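Local coordinates for transcriptional protein SWT1 (Saccharomyces cerevisiae, PDB 4PQZ), which is a nuclear protein involved in transcription, probably as an activator, and an RNA endonuclease, represented here by its C-terminal HEPN-like domain, at residues A[33-38]-A[120-125]; A[41-46]-A[126-131]. All coordinates share one frame; numbering follows the deposited sequence.

Interaction 1: A[33-38]-A[120-125]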
loop_
_atom_site.group_PDB
_atom_site.type_symbol
_atom_site.label_atom_id
_atom_site.label_comp_id
_atom_site.label_asym_id
_atom_site.label_seq_id
_atom_site.Cartn_x
_atom_site.Cartn_y
_atom_site.Cartn_z
ATOM N N LEU A 33 13.839 -18.640 -13.134
ATOM C CA LEU A 33 12.699 -19.487 -13.474
ATOM C C LEU A 33 11.513 -19.234 -12.528
ATOM O O LEU A 33 10.403 -18.919 -12.973
ATOM C CB LEU A 33 13.104 -20.968 -13.418
ATOM C CG LEU A 33 14.126 -21.486 -14.440
ATOM C CD1 LEU A 33 14.548 -22.936 -14.144
ATOM C CD2 LEU A 33 13.574 -21.378 -15.861
ATOM N N GLN A 34 11.782 -19.334 -11.227
ATOM C CA GLN A 34 10.758 -19.381 -10.178
ATOM C C GLN A 34 9.998 -18.079 -9.901
ATOM O O GLN A 34 9.153 -18.015 -9.005
ATOM C CB GLN A 34 11.424 -19.837 -8.871
ATOM C CG GLN A 34 11.517 -21.347 -8.723
ATOM C CD GLN A 34 10.189 -21.966 -8.331
ATOM O OE1 GLN A 34 9.476 -21.437 -7.476
ATOM N NE2 GLN A 34 9.842 -23.085 -8.963
ATOM N N PHE A 35 10.267 -17.055 -10.691
ATOM C CA PHE A 35 10.024 -15.685 -10.257
ATOM C C PHE A 35 8.568 -15.201 -10.229
ATOM O O PHE A 35 8.148 -14.558 -9.266
ATOM C CB PHE A 35 10.889 -14.733 -11.087
ATOM C CG PHE A 35 10.749 -13.303 -10.697
ATOM C CD1 PHE A 35 9.866 -12.474 -11.375
ATOM C CD2 PHE A 35 11.487 -12.783 -9.650
ATOM C CE1 PHE A 35 9.730 -11.146 -11.014
ATOM C CE2 PHE A 35 11.355 -11.448 -9.283
ATOM C CZ PHE A 35 10.477 -10.635 -9.961
ATOM N N ASP A 36 7.805 -15.510 -11.274
ATOM C CA ASP A 36 6.528 -14.827 -11.526
ATOM C C ASP A 36 5.384 -15.124 -10.549
ATOM O O ASP A 36 4.535 -14.262 -10.320
ATOM C CB ASP A 36 6.061 -15.047 -12.973
ATOM C CG ASP A 36 6.965 -14.371 -13.991
ATOM O OD1 ASP A 36 8.165 -14.192 -13.698
ATOM O OD2 ASP A 36 6.476 -14.021 -15.084
ATOM N N LYS A 37 5.348 -16.331 -9.987
ATOM C CA LYS A 37 4.247 -16.716 -9.104
ATOM C C LYS A 37 4.294 -15.903 -7.827
ATOM O O LYS A 37 3.264 -15.473 -7.313
ATOM C CB LYS A 37 4.301 -18.208 -8.763
ATOM C CG LYS A 37 3.251 -18.667 -7.747
ATOM C CD LYS A 37 1.898 -18.942 -8.394
ATOM C CE LYS A 37 0.896 -19.477 -7.377
ATOM N NZ LYS A 37 0.531 -18.445 -6.363
ATOM N N VAL A 38 5.502 -15.701 -7.320
ATOM C CA VAL A 38 5.696 -14.882 -6.138
ATOM C C VAL A 38 5.730 -13.385 -6.500
ATOM O O VAL A 38 5.558 -12.536 -5.639
ATOM C CB VAL A 38 6.968 -15.314 -5.376
ATOM C CG1 VAL A 38 7.157 -14.506 -4.107
ATOM C CG2 VAL A 38 6.895 -16.792 -5.037
ATOM N N THR A 120 9.153 -6.960 -12.523
ATOM C CA THR A 120 9.635 -7.864 -13.565
ATOM C C THR A 120 11.029 -8.421 -13.270
ATOM O O THR A 120 11.510 -9.300 -13.982
ATOM C CB THR A 120 9.636 -7.194 -14.960
ATOM O OG1 THR A 120 10.493 -6.042 -14.950
ATOM C CG2 THR A 120 8.227 -6.778 -15.347
ATOM N N ASN A 121 11.671 -7.911 -12.221
ATOM C CA ASN A 121 12.959 -8.453 -11.772
ATOM C C ASN A 121 13.098 -8.440 -10.249
ATOM O O ASN A 121 12.258 -7.864 -9.553
ATOM C CB ASN A 121 14.135 -7.727 -12.437
ATOM C CG ASN A 121 14.134 -6.229 -12.177
ATOM O OD1 ASN A 121 14.372 -5.784 -11.061
ATOM N ND2 ASN A 121 13.889 -5.446 -13.223
ATOM N N LEU A 122 14.150 -9.072 -9.733
ATOM C CA LEU A 122 14.293 -9.240 -8.284
ATOM C C LEU A 122 14.564 -7.923 -7.579
ATOM O O LEU A 122 14.026 -7.660 -6.502
ATOM C CB LEU A 122 15.387 -10.265 -7.926
ATOM C CG LEU A 122 15.495 -10.571 -6.418
ATOM C CD1 LEU A 122 14.212 -11.224 -5.902
ATOM C CD2 LEU A 122 16.729 -11.426 -6.058
ATOM N N ASN A 123 15.409 -7.098 -8.187
ATOM C CA ASN A 123 15.674 -5.765 -7.668
ATOM C C ASN A 123 14.371 -4.942 -7.521
ATOM O O ASN A 123 14.104 -4.352 -6.467
ATOM C CB ASN A 123 16.685 -5.046 -8.567
ATOM C CG ASN A 123 16.861 -3.577 -8.193
ATOM O OD1 ASN A 123 16.963 -3.234 -7.007
ATOM N ND2 ASN A 123 16.887 -2.696 -9.209
ATOM N N ASP A 124 13.559 -4.941 -8.578
ATOM C CA ASP A 124 12.295 -4.207 -8.613
ATOM C C ASP A 124 11.307 -4.753 -7.585
ATOM O O ASP A 124 10.557 -3.991 -6.975
ATOM C CB ASP A 124 11.676 -4.263 -10.014
ATOM C CG ASP A 124 12.363 -3.327 -11.004
ATOM O OD1 ASP A 124 13.428 -2.771 -10.663
ATOM O OD2 ASP A 124 11.833 -3.152 -12.123
ATOM N N LEU A 125 11.331 -6.071 -7.391
ATOM C CA LEU A 125 10.467 -6.734 -6.414
ATOM C C LEU A 125 10.837 -6.371 -4.980
ATOM O O LEU A 125 9.962 -6.173 -4.142
ATOM C CB LEU A 125 10.483 -8.251 -6.614
ATOM C CG LEU A 125 9.568 -9.084 -5.705
ATOM C CD1 LEU A 125 8.127 -8.561 -5.719
ATOM C CD2 LEU A 125 9.613 -10.567 -6.081
#

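Interaction 2: A[41-46]-A[126-131]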
loop_
_atom_site.group_PDB
_atom_site.type_symbol
_atom_site.label_atom_id
_atom_site.label_comp_id
_atom_site.label_asym_id
_atom_site.label_seq_id
_atom_site.Cartn_x
_atom_site.Cartn_y
_atom_site.Cartn_z
ATOM N N ASN A 41 1.987 -12.722 -6.577
ATOM C CA ASN A 41 1.554 -13.030 -5.211
ATOM C C ASN A 41 1.762 -11.876 -4.219
ATOM O O ASN A 41 0.859 -11.530 -3.457
ATOM C CB ASN A 41 2.266 -14.292 -4.714
ATOM C CG ASN A 41 1.552 -14.952 -3.559
ATOM O OD1 ASN A 41 0.455 -14.547 -3.180
ATOM N ND2 ASN A 41 2.168 -15.988 -2.997
ATOM N N VAL A 42 2.956 -11.289 -4.224
ATOM C CA VAL A 42 3.237 -10.100 -3.419
ATOM C C VAL A 42 2.478 -8.887 -3.951
ATOM O O VAL A 42 1.774 -8.209 -3.206
ATOM C CB VAL A 42 4.743 -9.777 -3.412
ATOM C CG1 VAL A 42 5.018 -8.447 -2.701
ATOM C CG2 VAL A 42 5.535 -10.937 -2.793
ATOM N N PHE A 43 2.631 -8.630 -5.248
ATOM C CA PHE A 43 1.988 -7.501 -5.928
ATOM C C PHE A 43 0.482 -7.442 -5.663
ATOM O O PHE A 43 -0.033 -6.405 -5.239
ATOM C CB PHE A 43 2.283 -7.550 -7.437
ATOM C CG PHE A 43 1.579 -6.482 -8.246
ATOM C CD1 PHE A 43 1.892 -5.146 -8.079
ATOM C CD2 PHE A 43 0.623 -6.827 -9.190
ATOM C CE1 PHE A 43 1.244 -4.166 -8.822
ATOM C CE2 PHE A 43 -0.032 -5.855 -9.941
ATOM C CZ PHE A 43 0.280 -4.525 -9.759
ATOM N N GLU A 44 -0.214 -8.556 -5.881
ATOM C CA GLU A 44 -1.663 -8.580 -5.705
ATOM C C GLU A 44 -2.088 -8.518 -4.236
ATOM O O GLU A 44 -3.172 -8.022 -3.924
ATOM C CB GLU A 44 -2.294 -9.787 -6.410
ATOM C CG GLU A 44 -2.190 -9.741 -7.939
ATOM C CD GLU A 44 -3.076 -8.680 -8.595
ATOM O OE1 GLU A 44 -4.168 -8.396 -8.058
ATOM O OE2 GLU A 44 -2.679 -8.131 -9.651
ATOM N N GLN A 45 -1.240 -9.006 -3.336
ATOM C CA GLN A 45 -1.542 -8.904 -1.908
ATOM C C GLN A 45 -1.243 -7.512 -1.354
ATOM O O GLN A 45 -2.040 -6.960 -0.591
ATOM C CB GLN A 45 -0.813 -9.976 -1.100
ATOM C CG GLN A 45 -1.478 -11.354 -1.147
ATOM C CD GLN A 45 -0.617 -12.430 -0.510
ATOM O OE1 GLN A 45 0.335 -12.135 0.216
ATOM N NE2 GLN A 45 -0.940 -13.686 -0.788
ATOM N N VAL A 46 -0.098 -6.948 -1.737
ATOM C CA VAL A 46 0.220 -5.550 -1.425
ATOM C C VAL A 46 -0.908 -4.608 -1.874
ATOM O O VAL A 46 -1.351 -3.755 -1.100
ATOM C CB VAL A 46 1.548 -5.106 -2.069
ATOM C CG1 VAL A 46 1.732 -3.602 -1.932
ATOM C CG2 VAL A 46 2.715 -5.862 -1.440
ATOM N N ARG A 126 12.134 -6.267 -4.704
ATOM C CA ARG A 126 12.591 -5.840 -3.386
ATOM C C ARG A 126 12.280 -4.371 -3.172
ATOM O O ARG A 126 11.834 -3.970 -2.095
ATOM C CB ARG A 126 14.093 -6.100 -3.211
ATOM C CG ARG A 126 14.454 -7.563 -3.348
ATOM C CD ARG A 126 15.856 -7.845 -2.862
ATOM N NE ARG A 126 15.952 -9.191 -2.302
ATOM C CZ ARG A 126 15.686 -9.490 -1.030
ATOM N NH1 ARG A 126 15.308 -8.543 -0.179
ATOM N NH2 ARG A 126 15.799 -10.740 -0.604
ATOM N N THR A 127 12.522 -3.572 -4.205
ATOM C CA THR A 127 12.223 -2.138 -4.164
ATOM C C THR A 127 10.731 -1.899 -3.924
ATOM O O THR A 127 10.354 -1.056 -3.113
ATOM C CB THR A 127 12.679 -1.424 -5.460
ATOM O OG1 THR A 127 14.111 -1.440 -5.525
ATOM C CG2 THR A 127 12.201 0.028 -5.489
ATOM N N PHE A 128 9.903 -2.677 -4.616
ATOM C CA PHE A 128 8.457 -2.607 -4.488
ATOM C C PHE A 128 8.027 -2.960 -3.073
ATOM O O PHE A 128 7.380 -2.159 -2.392
ATOM C CB PHE A 128 7.781 -3.551 -5.502
ATOM C CG PHE A 128 6.275 -3.515 -5.457
ATOM C CD1 PHE A 128 5.571 -2.535 -6.145
ATOM C CD2 PHE A 128 5.560 -4.456 -4.713
ATOM C CE1 PHE A 128 4.168 -2.492 -6.099
ATOM C CE2 PHE A 128 4.173 -4.419 -4.658
ATOM C CZ PHE A 128 3.477 -3.438 -5.358
ATOM N N GLU A 129 8.386 -4.168 -2.645
ATOM C CA GLU A 129 8.009 -4.671 -1.332
ATOM C C GLU A 129 8.533 -3.805 -0.195
ATOM O O GLU A 129 7.787 -3.528 0.742
ATOM C CB GLU A 129 8.443 -6.130 -1.153
ATOM C CG GLU A 129 7.867 -6.819 0.086
ATOM C CD GLU A 129 8.625 -6.489 1.377
ATOM O OE1 GLU A 129 8.014 -6.578 2.464
ATOM O OE2 GLU A 129 9.828 -6.140 1.306
ATOM N N GLN A 130 9.797 -3.377 -0.259
ATOM C CA GLN A 130 10.344 -2.521 0.805
ATOM C C GLN A 130 9.616 -1.183 0.941
ATOM O O GLN A 130 9.425 -0.688 2.048
ATOM C CB GLN A 130 11.857 -2.276 0.657
ATOM C CG GLN A 130 12.743 -3.517 0.976
ATOM C CD GLN A 130 12.777 -3.900 2.457
ATOM O OE1 GLN A 130 13.577 -3.363 3.229
ATOM N NE2 GLN A 130 11.930 -4.859 2.855
ATOM N N PHE A 131 9.222 -0.582 -0.175
ATOM C CA PHE A 131 8.594 0.740 -0.103
ATOM C C PHE A 131 7.239 0.600 0.577
ATOM O O PHE A 131 6.910 1.337 1.522
ATOM C CB PHE A 131 8.439 1.354 -1.498
ATOM C CG PHE A 131 7.603 2.606 -1.523
ATOM C CD1 PHE A 131 8.165 3.839 -1.210
ATOM C CD2 PHE A 131 6.259 2.554 -1.872
ATOM C CE1 PHE A 131 7.400 4.987 -1.232
ATOM C CE2 PHE A 131 5.486 3.701 -1.903
ATOM C CZ PHE A 131 6.056 4.913 -1.578
#

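Interaction 1: A[33-38]-A[120-125]
Phe35 reaches from the start of helix 35-62 to the turn that opens helix 122-139, and its ring carries nearly all of this contact. The side chain leaves the backbone toward the other segment, and with CG anti to the backbone N (chi1 -178°) the ring extends straight across, so that its far end does the touching. Its main partners are backbone atoms. CZ comes 3.3 Å from Asn121 O. On either side of CZ, CE1 packs against the carbonyl carbon of Thr120 and CE2 against the backbone N of Leu122, so the leading three carbons of the ring follow the chain where it turns into the helix. The ring meets this backbone obliquely.

Leu125, one turn into helix 122-139, meets the same ring: its CD2 methyl is 3.8 Å from Phe35 CE2, while CB of Leu122 makes a looser apolar contact with that carbon. No hydrogen bond joins the two segments, and the contact is van der Waals packing of an aromatic ring on peptide groups and two leucine side chains.

The surface that Phe35 meets is shaped by a helix start. Asn121 is the N-cap: its OD1 accepts from Asp124 N at 2.7 Å, the donor tilted 29° from the carbonyl plane. Asn121 O, the atom nearest Phe35 CZ, is also engaged, accepting the first-turn helical bond from Leu125 N at 3.0 Å. Cap and helical bond together hold the turn against which the ring packs.

Around the contact, Leu125 also packs on Pro119 of the preceding loop and on Ile162 of helix 145-163. Val38 touches Ser161 of that helix too, so the beginnings of helices 35-62 and 122-139 meet beside the C-terminal end of helix 145-163.

Interaction 2: A[41-46]-A[126-131]
Aromatic packing comes first: Phe43 and Phe128 bring their rings together obliquely, with centroids 5.7 Å apart and planes at 55°. The closest atoms are Phe43 CD1 and Phe128 CZ, 3.6 Å apart, and CZ lies near the plane of the Phe43 ring, at its edge. The two side chains cross at about a right angle.

Aliphatic contacts continue along the interface. Val46 faces Phe128 from the opposite direction; its CG1, anti to the backbone N (chi1 170°), sits 3.7 Å from Phe128 CE2. The outer end of the Phe128 ring thus lies against both Phe43 and Val46. Val42 CG1 rests 4.3 Å from Glu129 CG, part of an acidic side chain that also touches Lys159 and Ile162 of helix 145-163.

No hydrogen bond crosses between the two segments; within helix 122-139, Gln130 NE2 donates to the syn lone pair of Glu129 OE2 at 2.9 Å, nearly straight.

Ile79 touches both phenylalanines, and Trp158 packs on Val46. The helix segments run in the same general direction, 28° apart, with axes 10.7 Å from each other, a side-by-side pairing within the all-helical core of this HEPN-like fold.

In the fold
Interactions 1 and 2 are successive levels of one interface between helix 35-62 and helix 122-139, with centres about 10 Å apart. They touch where Leu125 CD1 of interaction 1 lies 4.3 Å from Val42 CB of interaction 2. Because the paired segments run in the same general direction, both contacts advance along the helices together: interaction 1 joins their beginnings and interaction 2 lies deeper. The centre of interaction 1 is about 19 Å, and that of interaction 2 about 9 Å, from the centre of the chain. Helix 145-163 borders both, Ile162 reaching Glu129 of interaction 2 as well as interaction 1. Pro119 likewise spans the two, extending to Phe128.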